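Uncharacterized protein (Bacteroides ovatus CL02T12C04, PDB 6PTM) is probably an exo-acting carrageenase of glycoside hydrolase family 42, releasing sugar units from the ends of carrageenan chains. Local coordinates at residues 692-697 with 719-724; 745-750 with 766-771; 587-592 with 673-678. One frame throughout, in Å; residues are numbered along the deposited sequence.

Contact 1: residues 692-697 with 719-724; sequences PMISIA and YIVNIV. With EDO (1,2-ethanediol), chain E.
M693 and Y719 meet because each swings its CG beside its own backbone N, anti to the carbonyl carbon (chi1 -73° and -63°). CB of M693 then sits over one face of the Y719 ring, shifted toward the rim, as a CH-pi contact 3.9 Å from the ring centroid. The nearest ring atom is CE1, 3.5 Å from M693 CB. The methionine chain bends beyond CG, and its end leads away from the strand of Y719. I694 follows. Its CG1 touches Y719 CB and V721 CG2, each at 4.1 Å. Farther along, CD1 of I696 meets V721 CG1 (3.9 Å) and I723 CD1 tip to tip.

The strands belong to two different sheets of a C-terminal beta sandwich. Their axes lie 9.8 Å apart and run at 23° to each other, so the contact is side-chain packing across the sandwich. V770, on the strand beside V721, continues the apolar layer under I694. An ethanediol, probably from the crystallisation liquor, takes a hydrogen bond from M693 N to its O2 (3.0 Å) and lies near the Y719 ring. A serine in place of Y719 would probably open a gap beneath M693 and leave its CB without an aromatic face. Between the two segments the contacts are apolar, one of them CH-pi, so the packing depends on fit rather than on directional bonds.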
loop_
_atom_site.group_PDB
_atom_site.type_symbol
_atom_site.label_atom_id
_atom_site.label_comp_id
_atom_site.label_asym_id
_atom_site.label_seq_id
_atom_site.Cartn_x
_atom_site.Cartn_y
_atom_site.Cartn_z
ATOM N N PRO A 692 7.064 16.885 -19.144
ATOM C CA PRO A 692 7.850 15.810 -19.728
ATOM C C PRO A 692 8.462 16.160 -21.102
ATOM O O PRO A 692 7.867 16.915 -21.872
ATOM C CB PRO A 692 6.828 14.672 -19.861
ATOM C CG PRO A 692 5.787 14.992 -18.822
ATOM C CD PRO A 692 5.661 16.496 -18.932
ATOM N N MET A 693 9.612 15.557 -21.390
ATOM C CA MET A 693 10.368 15.777 -22.647
ATOM C C MET A 693 9.740 14.966 -23.788
ATOM O O MET A 693 10.021 15.294 -24.946
ATOM C CB MET A 693 11.831 15.381 -22.464
ATOM C CG MET A 693 12.617 16.357 -21.617
ATOM S SD MET A 693 12.820 17.921 -22.512
ATOM C CE MET A 693 11.743 18.966 -21.540
ATOM N N ILE A 694 8.920 13.964 -23.477
ATOM C CA ILE A 694 8.115 13.166 -24.441
ATOM C C ILE A 694 6.657 13.539 -24.148
ATOM O O ILE A 694 6.271 13.553 -22.941
ATOM C CB ILE A 694 8.367 11.646 -24.305
ATOM C CG1 ILE A 694 9.838 11.234 -24.462
ATOM C CG2 ILE A 694 7.494 10.849 -25.248
ATOM C CD1 ILE A 694 10.488 11.675 -25.761
ATOM N N SER A 695 5.870 13.854 -25.182
ATOM C CA SER A 695 4.424 14.142 -25.066
ATOM C C SER A 695 3.648 12.907 -25.458
ATOM O O SER A 695 4.011 12.264 -26.470
ATOM C CB SER A 695 4.018 15.309 -25.892
ATOM O OG SER A 695 4.789 16.399 -25.452
ATOM N N ILE A 696 2.611 12.603 -24.691
ATOM C CA ILE A 696 1.725 11.440 -24.974
ATOM C C ILE A 696 0.266 11.894 -25.039
ATOM O O ILE A 696 -0.187 12.666 -24.196
ATOM C CB ILE A 696 1.956 10.296 -23.970
ATOM C CG1 ILE A 696 3.435 9.905 -23.953
ATOM C CG2 ILE A 696 1.046 9.135 -24.304
ATOM C CD1 ILE A 696 3.741 8.610 -23.270
ATOM N N ALA A 697 -0.424 11.411 -26.064
ATOM C CA ALA A 697 -1.887 11.475 -26.207
ATOM C C ALA A 697 -2.424 10.043 -26.181
ATOM O O ALA A 697 -1.835 9.146 -26.792
ATOM C CB ALA A 697 -2.252 12.175 -27.503
ATOM N N TYR A 719 15.334 8.880 -23.350
ATOM C CA TYR A 719 14.316 8.971 -22.289
ATOM C C TYR A 719 13.761 7.569 -22.045
ATOM O O TYR A 719 13.655 6.784 -22.990
ATOM C CB TYR A 719 13.262 10.010 -22.667
ATOM C CG TYR A 719 13.855 11.391 -22.782
ATOM C CD1 TYR A 719 14.057 12.179 -21.663
ATOM C CD2 TYR A 719 14.354 11.852 -23.999
ATOM C CE1 TYR A 719 14.652 13.421 -21.758
ATOM C CE2 TYR A 719 14.967 13.090 -24.105
ATOM C CZ TYR A 719 15.134 13.864 -22.978
ATOM O OH TYR A 719 15.724 15.079 -23.096
ATOM N N ILE A 720 13.410 7.286 -20.804
ATOM C CA ILE A 720 12.733 6.015 -20.415
ATOM C C ILE A 720 11.283 6.369 -20.137
ATOM O O ILE A 720 11.036 7.267 -19.331
ATOM C CB ILE A 720 13.397 5.298 -19.227
ATOM C CG1 ILE A 720 14.912 5.146 -19.406
ATOM C CG2 ILE A 720 12.708 3.972 -19.001
ATOM C CD1 ILE A 720 15.347 4.403 -20.654
ATOM N N VAL A 721 10.379 5.768 -20.885
ATOM C CA VAL A 721 8.924 6.077 -20.765
ATOM C C VAL A 721 8.248 4.888 -20.098
ATOM O O VAL A 721 8.438 3.762 -20.577
ATOM C CB VAL A 721 8.296 6.361 -22.132
ATOM C CG1 VAL A 721 6.803 6.624 -22.011
ATOM C CG2 VAL A 721 9.014 7.507 -22.836
ATOM N N ASN A 722 7.504 5.127 -19.026
ATOM C CA ASN A 722 6.753 4.086 -18.301
ATOM C C ASN A 722 5.268 4.333 -18.564
ATOM O O ASN A 722 4.814 5.476 -18.358
ATOM C CB ASN A 722 7.071 4.152 -16.815
ATOM C CG ASN A 722 6.275 3.126 -16.037
ATOM O OD1 ASN A 722 6.592 1.950 -16.096
ATOM N ND2 ASN A 722 5.189 3.555 -15.420
ATOM N N ILE A 723 4.531 3.319 -19.021
ATOM C CA ILE A 723 3.068 3.467 -19.273
ATOM C C ILE A 723 2.392 2.255 -18.676
ATOM O O ILE A 723 2.847 1.134 -18.984
ATOM C CB ILE A 723 2.712 3.596 -20.758
ATOM C CG1 ILE A 723 3.607 4.578 -21.500
ATOM C CG2 ILE A 723 1.252 3.967 -20.884
ATOM C CD1 ILE A 723 3.344 4.586 -23.004
ATOM N N VAL A 724 1.360 2.475 -17.858
ATOM C CA VAL A 724 0.463 1.380 -17.413
ATOM C C VAL A 724 -0.963 1.767 -17.790
ATOM O O VAL A 724 -1.405 2.840 -17.409
ATOM C CB VAL A 724 0.588 1.138 -15.900
ATOM C CG1 VAL A 724 -0.233 -0.062 -15.478
ATOM C CG2 VAL A 724 2.032 1.021 -15.484
HETATM C C1 EDO E . 13.027 14.529 -17.826
HETATM O O1 EDO E . 12.532 13.917 -16.648
HETATM C C2 EDO E . 12.264 14.003 -18.982
HETATM O O2 EDO E . 10.871 14.280 -18.982
#

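Contact 2: residues 745-750 with 766-771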
loop_
_atom_site.group_PDB
_atom_site.type_symbol
_atom_site.label_atom_id
_atom_site.label_comp_id
_atom_site.label_asym_id
_atom_site.label_seq_id
_atom_site.Cartn_x
_atom_site.Cartn_y
_atom_site.Cartn_z
ATOM N N VAL A 745 12.302 4.109 -30.980
ATOM C CA VAL A 745 11.585 3.600 -29.785
ATOM C C VAL A 745 11.920 2.115 -29.702
ATOM O O VAL A 745 11.783 1.435 -30.721
ATOM C CB VAL A 745 10.076 3.856 -29.902
ATOM C CG1 VAL A 745 9.361 3.460 -28.620
ATOM C CG2 VAL A 745 9.762 5.298 -30.276
ATOM N N SER A 746 12.446 1.664 -28.572
ATOM C CA SER A 746 12.620 0.227 -28.275
ATOM C C SER A 746 12.048 -0.101 -26.887
ATOM O O SER A 746 11.846 0.789 -26.037
ATOM C CB SER A 746 14.074 -0.180 -28.445
ATOM O OG SER A 746 14.870 0.474 -27.487
ATOM N N GLU A 747 11.814 -1.381 -26.684
ATOM C CA GLU A 747 11.397 -1.998 -25.406
ATOM C C GLU A 747 12.641 -2.204 -24.540
ATOM O O GLU A 747 13.546 -2.936 -24.948
ATOM C CB GLU A 747 10.709 -3.326 -25.701
ATOM C CG GLU A 747 9.413 -3.146 -26.477
ATOM C CD GLU A 747 8.583 -4.405 -26.598
ATOM O OE1 GLU A 747 9.104 -5.448 -26.268
ATOM O OE2 GLU A 747 7.427 -4.313 -27.024
ATOM N N VAL A 748 12.657 -1.620 -23.352
ATOM C CA VAL A 748 13.819 -1.757 -22.420
ATOM C C VAL A 748 14.033 -3.238 -22.083
ATOM O O VAL A 748 15.172 -3.725 -22.161
ATOM C CB VAL A 748 13.601 -0.899 -21.166
ATOM C CG1 VAL A 748 14.622 -1.220 -20.071
ATOM C CG2 VAL A 748 13.600 0.567 -21.545
ATOM N N LEU A 749 12.975 -3.973 -21.798
ATOM C CA LEU A 749 13.122 -5.335 -21.235
ATOM C C LEU A 749 13.490 -6.345 -22.330
ATOM O O LEU A 749 14.033 -7.400 -21.978
ATOM C CB LEU A 749 11.826 -5.725 -20.510
ATOM C CG LEU A 749 11.472 -4.858 -19.307
ATOM C CD1 LEU A 749 10.123 -5.271 -18.708
ATOM C CD2 LEU A 749 12.566 -4.904 -18.254
ATOM N N THR A 750 13.175 -6.085 -23.600
ATOM C CA THR A 750 13.281 -7.113 -24.668
ATOM C C THR A 750 14.345 -6.704 -25.680
ATOM O O THR A 750 14.840 -7.607 -26.359
ATOM C CB THR A 750 11.970 -7.353 -25.425
ATOM O OG1 THR A 750 11.504 -6.153 -26.054
ATOM C CG2 THR A 750 10.884 -7.941 -24.546
ATOM N N GLN A 766 4.122 -0.762 -20.531
ATOM C CA GLN A 766 5.168 -0.473 -21.525
ATOM C C GLN A 766 6.350 0.201 -20.825
ATOM O O GLN A 766 6.129 1.101 -19.982
ATOM C CB GLN A 766 4.620 0.388 -22.649
ATOM C CG GLN A 766 3.681 -0.382 -23.556
ATOM C CD GLN A 766 4.382 -1.357 -24.458
ATOM O OE1 GLN A 766 5.517 -1.165 -24.857
ATOM N NE2 GLN A 766 3.650 -2.377 -24.861
ATOM N N LEU A 767 7.565 -0.264 -21.119
ATOM C CA LEU A 767 8.784 0.440 -20.649
ATOM C C LEU A 767 9.694 0.585 -21.867
ATOM O O LEU A 767 10.207 -0.413 -22.365
ATOM C CB LEU A 767 9.449 -0.333 -19.514
ATOM C CG LEU A 767 10.621 0.372 -18.836
ATOM C CD1 LEU A 767 10.153 1.531 -17.979
ATOM C CD2 LEU A 767 11.406 -0.624 -18.001
ATOM N N LEU A 768 9.828 1.813 -22.321
ATOM C CA LEU A 768 10.374 2.169 -23.630
ATOM C C LEU A 768 11.560 3.105 -23.447
ATOM O O LEU A 768 11.536 4.017 -22.573
ATOM C CB LEU A 768 9.288 2.882 -24.423
ATOM C CG LEU A 768 7.987 2.125 -24.622
ATOM C CD1 LEU A 768 6.944 3.066 -25.235
ATOM C CD2 LEU A 768 8.186 0.908 -25.508
ATOM N N GLU A 769 12.567 2.868 -24.277
ATOM C CA GLU A 769 13.686 3.786 -24.500
ATOM C C GLU A 769 13.378 4.584 -25.777
ATOM O O GLU A 769 13.254 3.971 -26.849
ATOM C CB GLU A 769 15.004 3.012 -24.532
ATOM C CG GLU A 769 16.166 3.972 -24.693
ATOM C CD GLU A 769 17.515 3.294 -24.627
ATOM O OE1 GLU A 769 18.303 3.566 -25.488
ATOM O OE2 GLU A 769 17.750 2.504 -23.710
ATOM N N VAL A 770 13.264 5.898 -25.635
ATOM C CA VAL A 770 12.925 6.866 -26.708
ATOM C C VAL A 770 14.159 7.748 -26.933
ATOM O O VAL A 770 14.630 8.368 -25.957
ATOM C CB VAL A 770 11.649 7.651 -26.344
ATOM C CG1 VAL A 770 11.260 8.653 -27.417
ATOM C CG2 VAL A 770 10.485 6.699 -26.096
ATOM N N SER A 771 14.716 7.717 -28.153
ATOM C CA SER A 771 15.903 8.510 -28.601
ATOM C C SER A 771 15.422 9.682 -29.467
ATOM O O SER A 771 14.504 9.463 -30.292
ATOM C CB SER A 771 16.883 7.660 -29.377
ATOM O OG SER A 771 17.233 6.480 -28.649
HETATM O O HOH W 1 6.208 -1.752 -27.315
HETATM O O HOH W 2 10.128 -2.975 -21.890
#
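V745, S746 and E747 pair antiparallel with V770, E769 and L768, the short strand axes 4.6 Å apart and at 146° to each other. This is the edge of a four-stranded antiparallel sheet in the C-terminal beta sandwich, with strand 742-747 outermost. S746 and E769 form the hydrogen-bonded pair. S746 N bonds to E769 O (3.0 Å). E769 N returns one to S746 O at 2.8 Å. The flanking pairs, V745 with V770 and E747 with L768, are non-hydrogen-bonded.

V745, E747, L768 and V770 share one face of the sheet. There V745 CG1 touches both L768 CD1 (4.2 Å) and V770 CG2 (4.3 Å). V721, on the neighbouring strand of the same sheet, also meets V770. I694 reaches V770 from strand 694-700, so this face turns toward the second sheet. S746 and E769 point to the other face, where S746 OG passes 3.9 Å from E769 CB.

Beyond E747 the chain leaves the strand, yet V748 N still bonds to L767 O. The V748 side chain crosses L767 obliquely, CB lying 3.9 Å from L767 CD2. L767 CG is anti to its backbone N (chi1 -173°), and this carries CD2 under V748 and on to L749 CG. Helix 534-549 meets L749, and V550 just after it meets V748, so this turn abuts the rest of the protein. Water also joins the segments. One molecule donates to both E747 OE2 and Q766 OE1, bridging two acceptors. T750 OG1 donates to the other carboxylate oxygen, E747 OE1. A second water accepts from L749 N and donates to L767 O at 2.6 Å.

Contact 3: residues 587-592 with 673-678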
loop_
_atom_site.group_PDB
_atom_site.type_symbol
_atom_site.label_atom_id
_atom_site.label_comp_id
_atom_site.label_asym_id
_atom_site.label_seq_id
_atom_site.Cartn_x
_atom_site.Cartn_y
_atom_site.Cartn_z
ATOM N N TYR A 587 -7.176 14.721 -8.011
ATOM C CA TYR A 587 -6.058 13.761 -8.256
ATOM C C TYR A 587 -6.206 13.121 -9.636
ATOM O O TYR A 587 -5.254 13.134 -10.418
ATOM C CB TYR A 587 -6.051 12.641 -7.216
ATOM C CG TYR A 587 -4.942 11.643 -7.379
ATOM C CD1 TYR A 587 -3.634 11.954 -7.040
ATOM C CD2 TYR A 587 -5.182 10.401 -7.943
ATOM C CE1 TYR A 587 -2.599 11.041 -7.210
ATOM C CE2 TYR A 587 -4.161 9.468 -8.111
ATOM C CZ TYR A 587 -2.871 9.780 -7.720
ATOM O OH TYR A 587 -1.886 8.877 -7.879
ATOM N N GLU A 588 -7.372 12.535 -9.910
ATOM C CA GLU A 588 -7.689 11.859 -11.207
ATOM C C GLU A 588 -7.522 12.855 -12.367
ATOM O O GLU A 588 -6.966 12.499 -13.442
ATOM C CB GLU A 588 -9.115 11.335 -11.138
ATOM C CG GLU A 588 -9.599 10.650 -12.389
ATOM C CD GLU A 588 -10.992 10.070 -12.236
ATOM O OE1 GLU A 588 -11.916 10.827 -11.831
ATOM O OE2 GLU A 588 -11.161 8.880 -12.538
ATOM N N LYS A 589 -7.998 14.074 -12.160
ATOM C CA LYS A 589 -7.937 15.141 -13.178
ATOM C C LYS A 589 -6.482 15.427 -13.528
ATOM O O LYS A 589 -6.227 15.675 -14.684
ATOM C CB LYS A 589 -8.682 16.379 -12.668
ATOM C CG LYS A 589 -8.846 17.455 -13.708
ATOM C CD LYS A 589 -9.784 17.015 -14.821
ATOM C CE LYS A 589 -10.190 18.147 -15.726
ATOM N NZ LYS A 589 -11.153 17.637 -16.734
ATOM N N LEU A 590 -5.553 15.359 -12.568
ATOM C CA LEU A 590 -4.152 15.774 -12.789
ATOM C C LEU A 590 -3.250 14.582 -13.159
ATOM O O LEU A 590 -2.188 14.830 -13.653
ATOM C CB LEU A 590 -3.616 16.474 -11.535
ATOM C CG LEU A 590 -4.292 17.779 -11.110
ATOM C CD1 LEU A 590 -3.612 18.314 -9.855
ATOM C CD2 LEU A 590 -4.282 18.817 -12.225
ATOM N N ASN A 591 -3.653 13.346 -12.899
ATOM C CA ASN A 591 -2.733 12.183 -12.808
ATOM C C ASN A 591 -2.392 11.536 -14.163
ATOM O O ASN A 591 -1.522 10.611 -14.174
ATOM C CB ASN A 591 -3.301 11.056 -11.952
ATOM C CG ASN A 591 -2.227 10.045 -11.626
ATOM O OD1 ASN A 591 -1.157 10.436 -11.172
ATOM N ND2 ASN A 591 -2.492 8.778 -11.894
ATOM N N PHE A 592 -2.966 11.996 -15.274
ATOM C CA PHE A 592 -2.719 11.357 -16.589
ATOM C C PHE A 592 -2.069 12.360 -17.534
ATOM O O PHE A 592 -2.325 12.275 -18.729
ATOM C CB PHE A 592 -4.027 10.754 -17.134
ATOM C CG PHE A 592 -4.611 9.730 -16.206
ATOM C CD1 PHE A 592 -5.445 10.123 -15.170
ATOM C CD2 PHE A 592 -4.257 8.402 -16.305
ATOM C CE1 PHE A 592 -5.948 9.200 -14.284
ATOM C CE2 PHE A 592 -4.773 7.474 -15.421
ATOM C CZ PHE A 592 -5.599 7.879 -14.393
ATOM N N THR A 673 -13.469 26.206 -11.935
ATOM C CA THR A 673 -13.734 24.836 -12.429
ATOM C C THR A 673 -12.480 23.970 -12.303
ATOM O O THR A 673 -11.368 24.501 -12.303
ATOM C CB THR A 673 -14.211 24.815 -13.889
ATOM O OG1 THR A 673 -13.105 25.208 -14.700
ATOM C CG2 THR A 673 -15.395 25.720 -14.130
ATOM N N LEU A 674 -12.703 22.663 -12.290
ATOM C CA LEU A 674 -11.668 21.607 -12.364
ATOM C C LEU A 674 -10.807 21.839 -13.603
ATOM O O LEU A 674 -9.564 21.771 -13.493
ATOM C CB LEU A 674 -12.399 20.270 -12.422
ATOM C CG LEU A 674 -11.778 19.125 -11.651
ATOM C CD1 LEU A 674 -11.071 19.596 -10.400
ATOM C CD2 LEU A 674 -12.849 18.117 -11.298
ATOM N N ASN A 675 -11.427 22.179 -14.736
ATOM C CA ASN A 675 -10.676 22.393 -16.004
ATOM C C ASN A 675 -9.747 23.583 -15.824
ATOM O O ASN A 675 -8.561 23.447 -16.110
ATOM C CB ASN A 675 -11.588 22.535 -17.227
ATOM C CG ASN A 675 -12.077 21.195 -17.734
ATOM O OD1 ASN A 675 -11.633 20.137 -17.278
ATOM N ND2 ASN A 675 -12.996 21.223 -18.680
ATOM N N GLU A 676 -10.256 24.702 -15.329
ATOM C CA GLU A 676 -9.402 25.872 -15.041
ATOM C C GLU A 676 -8.294 25.446 -14.075
ATOM O O GLU A 676 -7.140 25.842 -14.268
ATOM C CB GLU A 676 -10.211 27.007 -14.411
ATOM C CG GLU A 676 -11.285 27.562 -15.329
ATOM C CD GLU A 676 -12.116 28.671 -14.716
ATOM O OE1 GLU A 676 -11.840 29.034 -13.563
ATOM O OE2 GLU A 676 -13.020 29.188 -15.417
ATOM N N MET A 677 -8.632 24.705 -13.024
ATOM C CA MET A 677 -7.602 24.372 -11.998
ATOM C C MET A 677 -6.498 23.563 -12.685
ATOM O O MET A 677 -5.317 23.906 -12.531
ATOM C CB MET A 677 -8.214 23.585 -10.834
ATOM C CG MET A 677 -7.195 23.109 -9.815
ATOM S SD MET A 677 -8.004 22.606 -8.286
ATOM C CE MET A 677 -8.361 24.223 -7.584
ATOM N N LYS A 678 -6.865 22.559 -13.493
ATOM C CA LYS A 678 -5.859 21.770 -14.256
ATOM C C LYS A 678 -5.049 22.685 -15.183
ATOM O O LYS A 678 -3.797 22.570 -15.196
ATOM C CB LYS A 678 -6.497 20.626 -15.041
ATOM C CG LYS A 678 -5.533 19.950 -16.004
ATOM C CD LYS A 678 -6.149 18.768 -16.723
ATOM C CE LYS A 678 -5.259 18.211 -17.811
ATOM N NZ LYS A 678 -5.589 16.797 -18.071
HETATM O O HOH W 3 -4.270 14.595 -16.322
#
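K589 and K678 bury the most surface here. Both pack with their aliphatic chains, and each amino group has a polar partner. K589 CG is anti to the backbone N (chi1 -172°). Placed by that torsion, CG meets L674 CG at 4.0 Å. The bend at chi2 (68°) turns the rest of the chain toward N675. There NZ donates to N675 OD1 at 2.6 Å. The bond is short and cramped, with K589 CE also close to OD1, so its details are doubtful. The two side chains meet at about a right angle.

K678 comes from one turn farther along its helix. Its chain is extended and crosses K589 at about a right angle, K678 CB lying 4.2 Å from K589 CG. The contact joins the C-terminal end of helix 579-590 to the first turn of helix 674-687. T673 is the N-cap of the second helix: its OG1 accepts a bond from E676 N at 3.0 Å. Both helices belong to a domain built round a five-stranded parallel sheet, with strands 597-600 and 667-670 at its edges.

L590 supplies the buried part. Its CD2 lies 3.9 Å from K678 CA, the two side chains sliding past each other in opposite directions, and I597 of the sheet also touches L590. On the more polar side, one water donates to K589 O and accepts from K678 NZ and F592 N. K678 NZ lies 5.8 Å from K589 NZ.

Contacts 1 and 2 belong to the same C-terminal sandwich and share a sheet, since strands 718-725 and 765-772 are neighbours in it. They touch directly: V721 N and Y719 N make probable hydrogen bonds to L768 O and V770 O. Both are partly buried, yet they differ. Contact 1 spans two sheets with apolar side chains, while contact 2 lies within one sheet and combines backbone bonds, water bridges and apolar packing. Contact 3 is a surface contact between helices of the preceding domain, about 19 Å from contact 1 between centres, and pairs lysine chemistry with some leucine packing. Its helix 674-687 is the element before strand 694-700 in the chain.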